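Local structure of shikimate 5-dehydrogenase (Mycobacterium fortuitum subsp. fortuitum DSM 46621, 4XIJ) at residues 119-133 / 144-157. The protein probably catalyses the reversible NADP-dependent reduction of 3-dehydroshikimate to shikimate, a step of the chorismate pathway leading to aromatic amino acids. Sequence-based numbering, arbitrary orientation.
Sequences TGALGTAGDSALVIG and ALAELGVQRITIVA
A144 sets its CB against CG2 of T119, where the end of helix 138-147 meets the end of helix 114-122. One residue on, L145 turns its CG beside its own backbone N (chi1 -71°), and its two methyls then part company: CD2 lies 3.6 Å from A125 CB and also touches A129, while CD1 presses on V131 CG2 at 3.4 Å, tighter than an ordinary methyl contact. L148 slots between helix end and loop, its CD1 on A125 and L122, its CD2 3.5 Å from G123 O. Its carbonyl is gripped by two waters, one shared with OG1 of T124, the other bridging A125 N and G126 O. G149, with positive phi, closes the helix in a Schellman motif, and in the conformer modelled here, one of two, V150 lays CG1 on the CB of A125.

From here the backbone takes over. D127 O accepts two N-H groups, from Q151 N (2.8 Å, with the N-H bent to 133° at the hydrogen) and from R152 N, which approaches nearly in line with the C=O. The parallel ladder follows: A129 N to R152 O, T154 N to A129 O, V131 N to T154 O, V156 N to V131 O and finally G133 N to V156 O at 2.8 Å. Beside it, a water joins T154 OG1 to A129 O and, in one of two conformers, to S128 OG, and T154 CB packs 3.7 Å from L130 CD2. I155 reaches V131 CB with CD1, on the face of A129 and V131; on the other face V156 CB meets I132 CD1.

Strands 128-132 and 152-157 with helix 138-147 make a beta-alpha-beta unit, consistent with the start of a Rossmann-type NADP-binding domain, G133 opening its probable glycine-rich turn. Strand 196-199 pairs with the other edge of 128-132, opposite 152-157, and helix 160-172 covers I153 and I155.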
loop_
_atom_site.group_PDB
_atom_site.type_symbol
_atom_site.label_atom_id
_atom_site.label_comp_id
_atom_site.label_asym_id
_atom_site.label_seq_id
_atom_site.Cartn_x
_atom_site.Cartn_y
_atom_site.Cartn_z
ATOM N N THR A 119 -2.304 -1.798 -7.101
ATOM C CA THR A 119 -2.537 -2.480 -8.398
ATOM C C THR A 119 -3.562 -3.609 -8.259
ATOM O O THR A 119 -4.386 -3.819 -9.153
ATOM C CB THR A 119 -1.222 -3.080 -9.027
ATOM O OG1 THR A 119 -0.697 -4.083 -8.138
ATOM C CG2 THR A 119 -0.141 -1.998 -9.235
ATOM N N GLY A 120 -3.516 -4.305 -7.125
ATOM C CA GLY A 120 -4.409 -5.422 -6.868
ATOM C C GLY A 120 -5.825 -4.917 -6.617
ATOM O O GLY A 120 -6.806 -5.518 -7.103
ATOM N N ALA A 121 -5.968 -3.867 -5.797
ATOM C CA ALA A 121 -7.327 -3.393 -5.468
ATOM C C ALA A 121 -8.035 -2.793 -6.671
ATOM O O ALA A 121 -9.243 -2.979 -6.849
ATOM C CB ALA A 121 -7.251 -2.352 -4.322
ATOM N N LEU A 122 -7.295 -2.046 -7.488
ATOM C CA LEU A 122 -7.906 -1.368 -8.624
ATOM C C LEU A 122 -8.095 -2.269 -9.838
ATOM O O LEU A 122 -9.049 -2.104 -10.598
ATOM C CB LEU A 122 -7.042 -0.188 -9.030
ATOM C CG LEU A 122 -7.452 1.184 -8.572
ATOM C CD1 LEU A 122 -6.450 2.227 -9.135
ATOM C CD2 LEU A 122 -8.889 1.532 -9.082
ATOM N N GLY A 123 -7.186 -3.213 -10.043
ATOM C CA GLY A 123 -7.220 -4.024 -11.254
ATOM C C GLY A 123 -6.596 -3.333 -12.454
ATOM O O GLY A 123 -5.530 -3.744 -12.949
ATOM N N THR A 124 -7.290 -2.322 -12.975
ATOM C CA THR A 124 -6.724 -1.418 -13.994
ATOM C C THR A 124 -7.163 -0.011 -13.624
ATOM O O THR A 124 -8.140 0.183 -12.887
ATOM C CB THR A 124 -7.212 -1.771 -15.423
ATOM O OG1 THR A 124 -6.528 -0.974 -16.390
ATOM C CG2 THR A 124 -8.737 -1.517 -15.575
ATOM N N ALA A 125 -6.433 0.980 -14.125
ATOM C CA ALA A 125 -6.807 2.368 -13.892
ATOM C C ALA A 125 -7.072 3.114 -15.211
ATOM O O ALA A 125 -7.110 4.355 -15.227
ATOM C CB ALA A 125 -5.695 3.079 -13.092
ATOM N N GLY A 126 -7.241 2.392 -16.331
ATOM C CA GLY A 126 -7.401 3.077 -17.609
ATOM C C GLY A 126 -6.186 3.871 -18.029
ATOM O O GLY A 126 -5.048 3.546 -17.689
ATOM N N ASP A 127 -6.450 4.956 -18.747
ATOM C CA ASP A 127 -5.383 5.785 -19.328
ATOM C C ASP A 127 -5.021 7.008 -18.486
ATOM O O ASP A 127 -3.886 7.421 -18.472
ATOM C CB ASP A 127 -5.771 6.283 -20.712
ATOM C CG ASP A 127 -5.896 5.173 -21.730
ATOM O OD1 ASP A 127 -5.495 3.996 -21.480
ATOM O OD2 ASP A 127 -6.445 5.512 -22.806
ATOM N N SER A 128 -6.001 7.577 -17.798
ATOM C CA SER A 128 -5.801 8.809 -17.051
ATOM C C SER A 128 -6.271 8.599 -15.612
ATOM O O SER A 128 -7.432 8.263 -15.355
ATOM C CB SER A 128 -6.559 9.986 -17.684
ATOM O OG SER A 128 -6.431 11.110 -16.831
ATOM N N ALA A 129 -5.361 8.747 -14.668
ATOM C CA ALA A 129 -5.672 8.477 -13.248
ATOM C C ALA A 129 -5.337 9.655 -12.389
ATOM O O ALA A 129 -4.372 10.367 -12.679
ATOM C CB ALA A 129 -4.883 7.234 -12.733
ATOM N N LEU A 130 -6.119 9.856 -11.334
ATOM C CA LEU A 130 -5.865 10.899 -10.338
ATOM C C LEU A 130 -5.335 10.263 -9.060
ATOM O O LEU A 130 -5.788 9.186 -8.657
ATOM C CB LEU A 130 -7.163 11.655 -9.962
ATOM C CG LEU A 130 -8.020 12.103 -11.151
ATOM C CD1 LEU A 130 -9.261 12.856 -10.645
ATOM C CD2 LEU A 130 -7.213 12.983 -12.154
ATOM N N VAL A 131 -4.418 10.949 -8.394
ATOM C CA VAL A 131 -4.074 10.662 -7.000
ATOM C C VAL A 131 -4.609 11.851 -6.222
ATOM O O VAL A 131 -4.285 13.026 -6.516
ATOM C CB VAL A 131 -2.571 10.498 -6.803
ATOM C CG1 VAL A 131 -2.239 10.339 -5.332
ATOM C CG2 VAL A 131 -2.090 9.310 -7.601
ATOM N N ILE A 132 -5.491 11.589 -5.260
ATOM C CA ILE A 132 -6.016 12.689 -4.430
ATOM C C ILE A 132 -5.159 12.754 -3.167
ATOM O O ILE A 132 -5.147 11.796 -2.386
ATOM C CB ILE A 132 -7.514 12.499 -4.030
ATOM C CG1 ILE A 132 -8.411 11.974 -5.172
ATOM C CG2 ILE A 132 -8.061 13.800 -3.434
ATOM C CD1 ILE A 132 -8.387 12.815 -6.408
ATOM N N GLY A 133 -4.488 13.877 -2.938
ATOM C CA GLY A 133 -3.602 14.049 -1.798
ATOM C C GLY A 133 -2.135 13.934 -2.174
ATOM O O GLY A 133 -1.779 13.450 -3.280
ATOM N N ALA A 144 2.342 2.531 -8.359
ATOM C CA ALA A 144 1.335 1.554 -8.746
ATOM C C ALA A 144 0.588 1.960 -9.993
ATOM O O ALA A 144 0.349 1.120 -10.869
ATOM C CB ALA A 144 0.354 1.315 -7.593
ATOM N N LEU A 145 0.184 3.234 -10.083
ATOM C CA LEU A 145 -0.542 3.649 -11.277
ATOM C C LEU A 145 0.346 3.511 -12.508
ATOM O O LEU A 145 -0.135 3.067 -13.581
ATOM C CB LEU A 145 -1.086 5.084 -11.098
ATOM C CG LEU A 145 -2.241 5.172 -10.103
ATOM C CD1 LEU A 145 -2.502 6.691 -9.804
ATOM C CD2 LEU A 145 -3.492 4.501 -10.607
ATOM N N ALA A 146 1.635 3.863 -12.382
ATOM C CA ALA A 146 2.527 3.690 -13.518
ATOM C C ALA A 146 2.642 2.203 -13.898
ATOM O O ALA A 146 2.710 1.859 -15.083
ATOM C CB ALA A 146 3.912 4.253 -13.235
ATOM N N GLU A 147 2.660 1.338 -12.888
ATOM C CA GLU A 147 2.732 -0.114 -13.129
ATOM C C GLU A 147 1.440 -0.658 -13.736
ATOM O O GLU A 147 1.443 -1.716 -14.369
ATOM C CB GLU A 147 3.036 -0.866 -11.826
ATOM C CG GLU A 147 4.463 -0.660 -11.345
ATOM C CD GLU A 147 4.768 -1.562 -10.210
ATOM O OE1 GLU A 147 3.866 -2.330 -9.811
ATOM O OE2 GLU A 147 5.924 -1.563 -9.767
ATOM N N LEU A 148 0.325 0.049 -13.543
ATOM C CA LEU A 148 -0.932 -0.327 -14.225
ATOM C C LEU A 148 -0.948 0.156 -15.680
ATOM O O LEU A 148 -1.915 -0.087 -16.400
ATOM C CB LEU A 148 -2.151 0.235 -13.492
ATOM C CG LEU A 148 -2.396 -0.340 -12.096
ATOM C CD1 LEU A 148 -3.610 0.355 -11.421
ATOM C CD2 LEU A 148 -2.636 -1.845 -12.261
ATOM N N GLY A 149 0.109 0.830 -16.129
ATOM C CA GLY A 149 0.177 1.271 -17.519
ATOM C C GLY A 149 -0.666 2.507 -17.818
ATOM O O GLY A 149 -1.064 2.707 -18.958
ATOM N N VAL A 150 -0.987 3.309 -16.804
ATOM C CA VAL A 150 -1.685 4.567 -17.101
ATOM C C VAL A 150 -0.788 5.464 -17.933
ATOM O O VAL A 150 0.435 5.427 -17.846
ATOM C CB VAL A 150 -2.088 5.374 -15.876
ATOM C CG1 VAL A 150 -3.049 4.616 -14.963
ATOM C CG2 VAL A 150 -0.848 5.883 -15.187
ATOM N N GLN A 151 -1.416 6.239 -18.798
ATOM C CA GLN A 151 -0.652 7.170 -19.608
ATOM C C GLN A 151 -0.364 8.477 -18.836
ATOM O O GLN A 151 0.736 9.025 -18.957
ATOM C CB GLN A 151 -1.396 7.441 -20.931
ATOM C CG GLN A 151 -0.640 8.352 -21.907
ATOM C CD GLN A 151 -0.961 9.790 -21.656
ATOM O OE1 GLN A 151 -2.016 10.094 -21.108
ATOM N NE2 GLN A 151 -0.064 10.685 -22.040
ATOM N N ARG A 152 -1.317 8.952 -18.026
ATOM C CA ARG A 152 -1.149 10.215 -17.311
ATOM C C ARG A 152 -1.577 10.058 -15.852
ATOM O O ARG A 152 -2.635 9.474 -15.567
ATOM C CB ARG A 152 -1.990 11.323 -17.961
ATOM C CG ARG A 152 -1.871 12.669 -17.228
ATOM C CD ARG A 152 -2.505 13.861 -17.963
ATOM N NE ARG A 152 -1.690 14.255 -19.122
ATOM C CZ ARG A 152 -0.608 15.044 -19.078
ATOM N NH1 ARG A 152 -0.167 15.540 -17.924
ATOM N NH2 ARG A 152 0.056 15.324 -20.197
ATOM N N ILE A 153 -0.782 10.596 -14.938
ATOM C CA ILE A 153 -1.095 10.650 -13.526
ATOM C C ILE A 153 -1.192 12.103 -13.117
ATOM O O ILE A 153 -0.237 12.874 -13.302
ATOM C CB ILE A 153 0.002 9.942 -12.707
ATOM C CG1 ILE A 153 0.066 8.469 -13.115
ATOM C CG2 ILE A 153 -0.285 10.066 -11.244
ATOM C CD1 ILE A 153 1.276 7.721 -12.570
ATOM N N THR A 154 -2.363 12.504 -12.639
ATOM C CA THR A 154 -2.564 13.878 -12.169
ATOM C C THR A 154 -2.657 13.871 -10.639
ATOM O O THR A 154 -3.485 13.143 -10.049
ATOM C CB THR A 154 -3.847 14.486 -12.779
ATOM O OG1 THR A 154 -3.754 14.450 -14.204
ATOM C CG2 THR A 154 -4.106 15.944 -12.325
ATOM N N ILE A 155 -1.839 14.699 -10.002
ATOM C CA ILE A 155 -1.814 14.812 -8.544
ATOM C C ILE A 155 -2.792 15.924 -8.183
ATOM O O ILE A 155 -2.579 17.101 -8.516
ATOM C CB ILE A 155 -0.412 15.149 -8.015
ATOM C CG1 ILE A 155 0.635 14.190 -8.574
ATOM C CG2 ILE A 155 -0.400 15.132 -6.461
ATOM C CD1 ILE A 155 0.464 12.668 -8.240
ATOM N N VAL A 156 -3.877 15.555 -7.523
ATOM C CA VAL A 156 -4.922 16.504 -7.110
ATOM C C VAL A 156 -4.690 16.782 -5.658
ATOM O O VAL A 156 -4.936 15.931 -4.801
ATOM C CB VAL A 156 -6.335 15.914 -7.384
ATOM C CG1 VAL A 156 -7.419 16.811 -6.863
ATOM C CG2 VAL A 156 -6.515 15.591 -8.888
ATOM N N ALA A 157 -4.169 17.957 -5.366
ATOM C CA ALA A 157 -3.764 18.254 -4.003
ATOM C C ALA A 157 -3.697 19.761 -3.818
ATOM O O ALA A 157 -3.700 20.535 -4.786
ATOM C CB ALA A 157 -2.383 17.617 -3.675
HETATM O O HOH W 1 -4.010 -1.823 -15.852
HETATM O O HOH W 2 -4.263 1.511 -15.942
HETATM O O HOH W 3 -2.707 3.867 -21.110
HETATM O O HOH W 4 -4.643 12.073 -15.063
#